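Local coordinates for protein pyruvate kinase (Cryptosporidium parvum, PDB 4DRS) that probably catalyses the last step of glycolysis, the transfer of a phosphoryl group from phosphoenolpyruvate to ADP, yielding pyruvate and ATP, at residues A234-Q239 with K270-E275; D243-R248 with C284-G289; G289-R294 with V325-M330. One frame throughout, in Å; residues are numbered along the deposited sequence.

All three contacts belong to one TIM barrel and follow it round. Contacts 1 and 3 are buried and run from paired strands into the loops after them: 232-235 with 266-271, then 289-293 with 324-327. Their sheet segments adjoin, since strands 266-271 and 289-293 are neighbours. Contact 2 is only partly buried and lies in the helical layer, between helix 241-252 and the end of helix 280-286; Gly289 passes from it into contact 3. Chemistry follows place. Contact 1 gathers charged and amide side chains near ADP-binding residues, contact 2 is an arginine clamp beside the packing of one valine, and contact 3 is mainly backbone pairing between small and apolar residues.

Contact 1: A234-Q239 with K270-E275; sequences ALSFVQ and KIENLE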
loop_
_atom_site.group_PDB
_atom_site.type_symbol
_atom_site.label_atom_id
_atom_site.label_comp_id
_atom_site.label_asym_id
_atom_site.label_seq_id
_atom_site.Cartn_x
_atom_site.Cartn_y
_atom_site.Cartn_z
ATOM N N ALA A 234 -14.004 -36.946 -10.778
ATOM C CA ALA A 234 -14.853 -35.932 -10.172
ATOM C C ALA A 234 -15.822 -36.648 -9.247
ATOM O O ALA A 234 -16.760 -37.310 -9.696
ATOM C CB ALA A 234 -15.592 -35.127 -11.232
ATOM N N LEU A 235 -15.568 -36.530 -7.954
ATOM C CA LEU A 235 -16.310 -37.265 -6.945
ATOM C C LEU A 235 -17.563 -36.480 -6.547
ATOM O O LEU A 235 -17.466 -35.412 -5.927
ATOM C CB LEU A 235 -15.397 -37.512 -5.743
ATOM C CG LEU A 235 -15.471 -38.815 -4.957
ATOM C CD1 LEU A 235 -15.246 -40.022 -5.857
ATOM C CD2 LEU A 235 -14.443 -38.779 -3.830
ATOM N N SER A 236 -18.731 -36.994 -6.927
ATOM C CA SER A 236 -20.003 -36.301 -6.671
ATOM C C SER A 236 -20.426 -36.316 -5.203
ATOM O O SER A 236 -20.268 -37.325 -4.513
ATOM C CB SER A 236 -21.130 -36.882 -7.535
ATOM O OG SER A 236 -20.896 -36.649 -8.909
ATOM N N PHE A 237 -20.975 -35.190 -4.748
ATOM C CA PHE A 237 -21.544 -35.037 -3.395
ATOM C C PHE A 237 -20.606 -35.395 -2.238
ATOM O O PHE A 237 -21.025 -36.041 -1.281
ATOM C CB PHE A 237 -22.863 -35.824 -3.253
ATOM C CG PHE A 237 -24.033 -35.187 -3.952
ATOM C CD1 PHE A 237 -24.859 -34.285 -3.278
ATOM C CD2 PHE A 237 -24.318 -35.492 -5.280
ATOM C CE1 PHE A 237 -25.937 -33.694 -3.919
ATOM C CE2 PHE A 237 -25.394 -34.907 -5.925
ATOM C CZ PHE A 237 -26.204 -34.001 -5.245
ATOM N N VAL A 238 -19.347 -34.978 -2.324
ATOM C CA VAL A 238 -18.409 -35.149 -1.212
ATOM C C VAL A 238 -18.882 -34.295 -0.040
ATOM O O VAL A 238 -19.318 -33.158 -0.234
ATOM C CB VAL A 238 -16.968 -34.782 -1.621
ATOM C CG1 VAL A 238 -16.023 -34.826 -0.428
ATOM C CG2 VAL A 238 -16.484 -35.732 -2.706
ATOM N N GLN A 239 -18.810 -34.848 1.169
ATOM C CA GLN A 239 -19.357 -34.184 2.354
ATOM C C GLN A 239 -18.355 -34.011 3.494
ATOM O O GLN A 239 -18.574 -33.197 4.393
ATOM C CB GLN A 239 -20.599 -34.923 2.841
ATOM C CG GLN A 239 -21.754 -34.857 1.853
ATOM C CD GLN A 239 -22.997 -35.598 2.314
ATOM O OE1 GLN A 239 -24.096 -35.339 1.819
ATOM N NE2 GLN A 239 -22.834 -36.525 3.259
ATOM N N LYS A 270 -16.463 -32.608 -5.576
ATOM C CA LYS A 270 -17.561 -31.731 -5.951
ATOM C C LYS A 270 -18.343 -31.319 -4.717
ATOM O O LYS A 270 -18.913 -32.161 -4.013
ATOM C CB LYS A 270 -18.488 -32.426 -6.948
ATOM C CG LYS A 270 -17.845 -32.698 -8.304
ATOM C CD LYS A 270 -18.634 -33.708 -9.120
ATOM C CE LYS A 270 -20.013 -33.185 -9.488
ATOM N NZ LYS A 270 -20.795 -34.239 -10.180
ATOM N N ILE A 271 -18.343 -30.016 -4.451
ATOM C CA ILE A 271 -19.139 -29.443 -3.385
ATOM C C ILE A 271 -20.513 -29.143 -3.970
ATOM O O ILE A 271 -20.665 -28.241 -4.796
ATOM C CB ILE A 271 -18.477 -28.173 -2.807
ATOM C CG1 ILE A 271 -17.001 -28.439 -2.451
ATOM C CG2 ILE A 271 -19.267 -27.641 -1.611
ATOM C CD1 ILE A 271 -16.766 -29.586 -1.489
ATOM N N GLU A 272 -21.500 -29.925 -3.553
ATOM C CA GLU A 272 -22.831 -29.902 -4.157
ATOM C C GLU A 272 -23.945 -29.754 -3.121
ATOM O O GLU A 272 -25.126 -29.798 -3.468
ATOM C CB GLU A 272 -23.075 -31.194 -4.945
ATOM C CG GLU A 272 -22.210 -31.373 -6.174
ATOM C CD GLU A 272 -22.620 -32.579 -6.988
ATOM O OE1 GLU A 272 -23.619 -32.492 -7.739
ATOM O OE2 GLU A 272 -21.933 -33.615 -6.878
ATOM N N ASN A 273 -23.573 -29.610 -1.853
ATOM C CA ASN A 273 -24.557 -29.435 -0.786
ATOM C C ASN A 273 -23.993 -28.750 0.454
ATOM O O ASN A 273 -22.787 -28.482 0.528
ATOM C CB ASN A 273 -25.240 -30.770 -0.427
ATOM C CG ASN A 273 -24.295 -31.783 0.202
ATOM O OD1 ASN A 273 -23.162 -31.474 0.578
ATOM N ND2 ASN A 273 -24.776 -33.010 0.329
ATOM N N LEU A 274 -24.871 -28.484 1.419
ATOM C CA LEU A 274 -24.522 -27.730 2.625
ATOM C C LEU A 274 -23.417 -28.401 3.442
ATOM O O LEU A 274 -22.497 -27.724 3.907
ATOM C CB LEU A 274 -25.771 -27.465 3.486
ATOM C CG LEU A 274 -25.651 -26.569 4.730
ATOM C CD1 LEU A 274 -25.035 -25.208 4.410
ATOM C CD2 LEU A 274 -27.006 -26.395 5.406
ATOM N N GLU A 275 -23.505 -29.722 3.601
ATOM C CA GLU A 275 -22.485 -30.482 4.326
ATOM C C GLU A 275 -21.092 -30.239 3.759
ATOM O O GLU A 275 -20.157 -29.922 4.502
ATOM C CB GLU A 275 -22.803 -31.981 4.328
ATOM C CG GLU A 275 -23.494 -32.477 5.590
ATOM C CD GLU A 275 -22.590 -32.432 6.815
ATOM O OE1 GLU A 275 -21.504 -33.055 6.787
ATOM O OE2 GLU A 275 -22.971 -31.783 7.813
HETATM O O HOH W 1 -21.217 -31.839 -1.641
#
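Lys270 NZ donates to Ser236 OG at 2.7 Å. A bend in the lysine chain (chi3 65°) turns the ammonium group back to the hydroxyl, and Lys270 CD lies 4.0 Å from Ala234 CB, a methyl small enough to lie beside it. Lys270 NZ also forms salt bridges with Asp109 and, at 3.5 Å, with Glu272 OE2. Glu272 OE2 in turn accepts a hydrogen bond from Phe237 N at 2.8 Å, on its anti side and 33° out of the carboxylate plane. The glutamate chain also covers one face of the phenyl ring, with Glu272 CB in CH-pi contact 4.0 Å from the Phe237 centroid. These residues crowd the C-terminal ends of neighbouring strands in a beta-alpha-beta unit of the TIM barrel, the end that carries the active site in this fold; the Lys270 side chain comes within about 4 Å of that of Arg74, an ADP-binding residue. Lys270 N bonds to Leu235 O at 3.0 Å. Farther out, Asn273 ND2 meets a lone pair of Gln239 OE1 at 2.8 Å, while Asn273 OD1, brought over its own backbone (chi1 67°), caps Gly276 N at the start of helix 274-278. A water accepts from Glu272 N.

Contact 2: D243-R248 with C284-G289; sequences DVQLCR and CSESDG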
loop_
_atom_site.group_PDB
_atom_site.type_symbol
_atom_site.label_atom_id
_atom_site.label_comp_id
_atom_site.label_asym_id
_atom_site.label_seq_id
_atom_site.Cartn_x
_atom_site.Cartn_y
_atom_site.Cartn_z
ATOM N N ASP A 243 -14.709 -39.057 2.905
ATOM C CA ASP A 243 -15.145 -39.433 1.556
ATOM C C ASP A 243 -13.956 -39.463 0.600
ATOM O O ASP A 243 -13.815 -40.390 -0.201
ATOM C CB ASP A 243 -16.211 -38.469 1.023
ATOM C CG ASP A 243 -17.492 -38.480 1.844
ATOM O OD1 ASP A 243 -17.860 -39.540 2.395
ATOM O OD2 ASP A 243 -18.150 -37.423 1.919
ATOM N N VAL A 244 -13.107 -38.440 0.696
ATOM C CA VAL A 244 -11.894 -38.341 -0.115
ATOM C C VAL A 244 -10.935 -39.489 0.219
ATOM O O VAL A 244 -10.383 -40.127 -0.681
ATOM C CB VAL A 244 -11.192 -36.966 0.062
ATOM C CG1 VAL A 244 -9.979 -36.846 -0.851
ATOM C CG2 VAL A 244 -12.159 -35.822 -0.219
ATOM N N GLN A 245 -10.758 -39.749 1.514
ATOM C CA GLN A 245 -9.858 -40.804 1.996
ATOM C C GLN A 245 -10.284 -42.217 1.601
ATOM O O GLN A 245 -9.432 -43.075 1.372
ATOM C CB GLN A 245 -9.643 -40.702 3.511
ATOM C CG GLN A 245 -8.517 -39.750 3.894
ATOM C CD GLN A 245 -8.423 -39.506 5.394
ATOM O OE1 GLN A 245 -9.408 -39.135 6.043
ATOM N NE2 GLN A 245 -7.228 -39.697 5.952
ATOM N N LEU A 246 -11.592 -42.454 1.512
ATOM C CA LEU A 246 -12.098 -43.715 0.978
ATOM C C LEU A 246 -11.643 -43.900 -0.472
ATOM O O LEU A 246 -11.189 -44.981 -0.856
ATOM C CB LEU A 246 -13.625 -43.804 1.096
ATOM C CG LEU A 246 -14.335 -45.030 0.490
ATOM C CD1 LEU A 246 -13.786 -46.353 1.019
ATOM C CD2 LEU A 246 -15.841 -44.957 0.711
ATOM N N CYS A 247 -11.744 -42.838 -1.267
ATOM C CA CYS A 247 -11.313 -42.882 -2.659
ATOM C C CYS A 247 -9.799 -43.092 -2.791
ATOM O O CYS A 247 -9.347 -43.822 -3.675
ATOM C CB CYS A 247 -11.757 -41.618 -3.399
ATOM S SG CYS A 247 -11.559 -41.724 -5.188
ATOM N N ARG A 248 -9.026 -42.455 -1.911
ATOM C CA ARG A 248 -7.575 -42.665 -1.848
ATOM C C ARG A 248 -7.254 -44.133 -1.587
ATOM O O ARG A 248 -6.379 -44.714 -2.237
ATOM C CB ARG A 248 -6.936 -41.819 -0.736
ATOM C CG ARG A 248 -6.994 -40.314 -0.937
ATOM C CD ARG A 248 -5.889 -39.781 -1.839
ATOM N NE ARG A 248 -5.970 -38.324 -1.895
ATOM C CZ ARG A 248 -5.654 -37.574 -2.948
ATOM N NH1 ARG A 248 -5.215 -38.128 -4.076
ATOM N NH2 ARG A 248 -5.783 -36.256 -2.869
ATOM N N CYS A 284 -11.154 -29.734 0.825
ATOM C CA CYS A 284 -10.160 -29.043 0.009
ATOM C C CYS A 284 -8.740 -29.481 0.352
ATOM O O CYS A 284 -7.925 -29.721 -0.536
ATOM C CB CYS A 284 -10.301 -27.529 0.176
ATOM S SG CYS A 284 -9.093 -26.548 -0.746
ATOM N N SER A 285 -8.459 -29.586 1.644
ATOM C CA SER A 285 -7.154 -30.018 2.143
ATOM C C SER A 285 -6.808 -31.466 1.747
ATOM O O SER A 285 -5.647 -31.785 1.502
ATOM C CB SER A 285 -7.116 -29.856 3.663
ATOM O OG SER A 285 -5.917 -30.366 4.208
ATOM N N GLU A 286 -7.820 -32.330 1.684
ATOM C CA GLU A 286 -7.618 -33.736 1.318
ATOM C C GLU A 286 -7.528 -33.965 -0.195
ATOM O O GLU A 286 -6.864 -34.896 -0.643
ATOM C CB GLU A 286 -8.740 -34.614 1.888
ATOM C CG GLU A 286 -8.946 -34.510 3.392
ATOM C CD GLU A 286 -8.117 -35.498 4.184
ATOM O OE1 GLU A 286 -6.866 -35.446 4.112
ATOM O OE2 GLU A 286 -8.726 -36.325 4.896
ATOM N N SER A 287 -8.203 -33.121 -0.972
ATOM C CA SER A 287 -8.384 -33.360 -2.405
ATOM C C SER A 287 -7.249 -32.803 -3.267
ATOM O O SER A 287 -6.422 -32.041 -2.787
ATOM C CB SER A 287 -9.729 -32.789 -2.862
ATOM O OG SER A 287 -10.793 -33.285 -2.066
ATOM N N ASP A 288 -7.210 -33.205 -4.538
ATOM C CA ASP A 288 -6.263 -32.643 -5.502
ATOM C C ASP A 288 -6.864 -31.413 -6.170
ATOM O O ASP A 288 -6.154 -30.643 -6.807
ATOM C CB ASP A 288 -5.886 -33.672 -6.571
ATOM C CG ASP A 288 -5.230 -34.914 -5.988
ATOM O OD1 ASP A 288 -4.371 -34.771 -5.095
ATOM O OD2 ASP A 288 -5.564 -36.037 -6.429
ATOM N N GLY A 289 -8.174 -31.245 -6.023
ATOM C CA GLY A 289 -8.890 -30.123 -6.603
ATOM C C GLY A 289 -10.335 -30.071 -6.142
ATOM O O GLY A 289 -10.846 -31.031 -5.555
HETATM O O HOH W 2 -6.129 -37.276 0.794
#
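Arg248 holds the Asp288 carboxylate through both terminal nitrogens, Arg248 NH2 to Asp288 OD1 at 3.0 Å and NH1 to OD2 at 3.2 Å. The pairing is not flat: the guanidinium and carboxylate planes stand 63° apart, and NH2 comes to OD1 from above the carboxylate plane. Arg248 NH2 also donates to Glu286 O at 2.8 Å, almost straight (171°), in the plane of the guanidinium and in that of the carbonyl, so one nitrogen serves a side chain and a backbone carbonyl. A water carries the clamp further, accepting from Arg248 NE and donating to Glu286 O. Arginine suits this place because its several N-H groups can serve all these acceptors together; the chain bends at chi2 (-83°) to turn the guanidinium across to the other segment. Asp288 OD2 has a second donor in Ile267 N, which ties the carboxylate to strand 266-271. One helical turn earlier, Val244 packs with CG1 3.7 Å from Glu286 CB and CG2 3.4 Å from Ser287 OG. That hydroxyl is bonded to Ile283 O and Ser269 OG, so it can sit against a methyl without losing its polar partners. Lys322 and Arg248 bring positive charge to the C-terminal end of helix 280-286, probably complementing the helix dipole. The arrangement is one of helix against helix end in the outer layer of a TIM barrel, just ahead of strand 289-293.

Contact 3: G289-R294 with V325-M330; sequences GIMVAR and VTATQM
Met291 and Val325 sit side by side where two parallel strands pair, with Met291 CG 4.0 Å from Val325 CB. This is the tight half of the contact. Val325 N bonds to Ile290 O at 2.8 Å, Val292 N to Val325 O at 2.9 Å and Ala327 N to Val292 O at 3.1 Å, the last more bent at the hydrogen (137°). With CG anti to the backbone N (chi1 -175°), the methionine chain runs beside Val325; the methyl of Ala327, CB, meets Met291 CG at 4.3 Å, and the flexible thioether goes on to strand 266-271. Val292 and Thr326 point to the other face of the sheet, against helix 306-320, where Thr326 OG1 is held by Ser356 OG. Past the strands the backbone pairing gives way to a single side-chain bond. Partly exposed Arg294 spans the gap with a long chain, and Arg294 NH1 donates to Thr328 O at 3.1 Å, somewhat out of the guanidinium plane. Glu332 makes a long, weak ion pair with it; Arg294 packs on Thr341 and Thr328 on Arg342 of the second subunit. Strands 289-293 and 324-327 are adjacent staves, sixth and seventh in order, of the closed eight-stranded parallel TIM barrel.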
loop_
_atom_site.group_PDB
_atom_site.type_symbol
_atom_site.label_atom_id
_atom_site.label_comp_id
_atom_site.label_asym_id
_atom_site.label_seq_id
_atom_site.Cartn_x
_atom_site.Cartn_y
_atom_site.Cartn_z
ATOM N N GLY A 289 -8.174 -31.245 -6.023
ATOM C CA GLY A 289 -8.890 -30.123 -6.603
ATOM C C GLY A 289 -10.335 -30.071 -6.142
ATOM O O GLY A 289 -10.846 -31.031 -5.555
ATOM N N ILE A 290 -10.985 -28.941 -6.410
ATOM C CA ILE A 290 -12.391 -28.726 -6.065
ATOM C C ILE A 290 -13.232 -28.381 -7.301
ATOM O O ILE A 290 -12.785 -27.652 -8.187
ATOM C CB ILE A 290 -12.538 -27.606 -4.995
ATOM C CG1 ILE A 290 -12.000 -28.073 -3.627
ATOM C CG2 ILE A 290 -13.976 -27.095 -4.888
ATOM C CD1 ILE A 290 -12.709 -29.269 -3.024
ATOM N N MET A 291 -14.439 -28.930 -7.357
ATOM C CA MET A 291 -15.445 -28.485 -8.311
ATOM C C MET A 291 -16.646 -27.908 -7.561
ATOM O O MET A 291 -17.184 -28.540 -6.649
ATOM C CB MET A 291 -15.886 -29.634 -9.217
ATOM C CG MET A 291 -16.857 -29.232 -10.322
ATOM S SD MET A 291 -17.463 -30.624 -11.312
ATOM C CE MET A 291 -15.945 -31.251 -12.040
ATOM N N VAL A 292 -17.038 -26.698 -7.939
ATOM C CA VAL A 292 -18.248 -26.080 -7.426
ATOM C C VAL A 292 -19.355 -26.313 -8.446
ATOM O O VAL A 292 -19.282 -25.813 -9.572
ATOM C CB VAL A 292 -18.059 -24.571 -7.177
ATOM C CG1 VAL A 292 -19.349 -23.953 -6.657
ATOM C CG2 VAL A 292 -16.916 -24.339 -6.197
ATOM N N ALA A 293 -20.363 -27.087 -8.048
ATOM C CA ALA A 293 -21.447 -27.487 -8.947
ATOM C C ALA A 293 -22.836 -27.292 -8.336
ATOM O O ALA A 293 -22.977 -27.136 -7.123
ATOM C CB ALA A 293 -21.258 -28.930 -9.400
ATOM N N ARG A 294 -23.851 -27.324 -9.200
ATOM C CA ARG A 294 -25.246 -27.037 -8.844
ATOM C C ARG A 294 -25.766 -27.907 -7.691
ATOM O O ARG A 294 -26.154 -27.384 -6.641
ATOM C CB ARG A 294 -26.135 -27.166 -10.092
ATOM C CG ARG A 294 -27.361 -26.263 -10.109
ATOM C CD ARG A 294 -27.539 -25.588 -11.468
ATOM N NE ARG A 294 -28.718 -24.715 -11.514
ATOM C CZ ARG A 294 -28.954 -23.795 -12.448
ATOM N NH1 ARG A 294 -28.093 -23.594 -13.437
ATOM N NH2 ARG A 294 -30.058 -23.067 -12.389
ATOM N N VAL A 325 -12.683 -25.732 -10.156
ATOM C CA VAL A 325 -13.514 -25.786 -11.348
ATOM C C VAL A 325 -14.883 -25.177 -11.055
ATOM O O VAL A 325 -15.583 -25.618 -10.141
ATOM C CB VAL A 325 -13.694 -27.243 -11.833
ATOM C CG1 VAL A 325 -14.531 -27.293 -13.111
ATOM C CG2 VAL A 325 -12.345 -27.919 -12.039
ATOM N N THR A 326 -15.246 -24.154 -11.826
ATOM C CA THR A 326 -16.594 -23.578 -11.790
ATOM C C THR A 326 -17.474 -24.239 -12.854
ATOM O O THR A 326 -17.126 -24.265 -14.030
ATOM C CB THR A 326 -16.548 -22.055 -11.995
ATOM O OG1 THR A 326 -15.930 -21.452 -10.856
ATOM C CG2 THR A 326 -17.958 -21.472 -12.161
ATOM N N ALA A 327 -18.617 -24.763 -12.431
ATOM C CA ALA A 327 -19.459 -25.584 -13.293
ATOM C C ALA A 327 -20.906 -25.569 -12.839
ATOM O O ALA A 327 -21.362 -26.516 -12.195
ATOM C CB ALA A 327 -18.946 -27.016 -13.294
ATOM N N THR A 328 -21.628 -24.503 -13.166
ATOM C CA THR A 328 -23.034 -24.394 -12.766
ATOM C C THR A 328 -23.961 -24.431 -13.983
ATOM O O THR A 328 -25.097 -23.950 -13.926
ATOM C CB THR A 328 -23.291 -23.126 -11.919
ATOM O OG1 THR A 328 -22.721 -21.983 -12.571
ATOM C CG2 THR A 328 -22.678 -23.273 -10.530
ATOM N N GLN A 329 -23.469 -25.036 -15.065
ATOM C CA GLN A 329 -24.114 -25.007 -16.385
ATOM C C GLN A 329 -24.331 -23.555 -16.820
ATOM O O GLN A 329 -25.466 -23.075 -16.916
ATOM C CB GLN A 329 -25.421 -25.814 -16.393
ATOM C CG GLN A 329 -25.899 -26.204 -17.784
ATOM C CD GLN A 329 -27.206 -26.971 -17.761
ATOM O OE1 GLN A 329 -28.239 -26.453 -17.335
ATOM N NE2 GLN A 329 -27.168 -28.210 -18.233
ATOM N N MET A 330 -23.223 -22.868 -17.077
ATOM C CA MET A 330 -23.230 -21.421 -17.289
ATOM C C MET A 330 -23.952 -20.955 -18.558
ATOM O O MET A 330 -24.468 -19.838 -18.595
ATOM C CB MET A 330 -21.804 -20.866 -17.250
ATOM C CG MET A 330 -21.164 -20.895 -15.869
ATOM S SD MET A 330 -20.603 -22.533 -15.371
ATOM C CE MET A 330 -19.022 -22.582 -16.212
#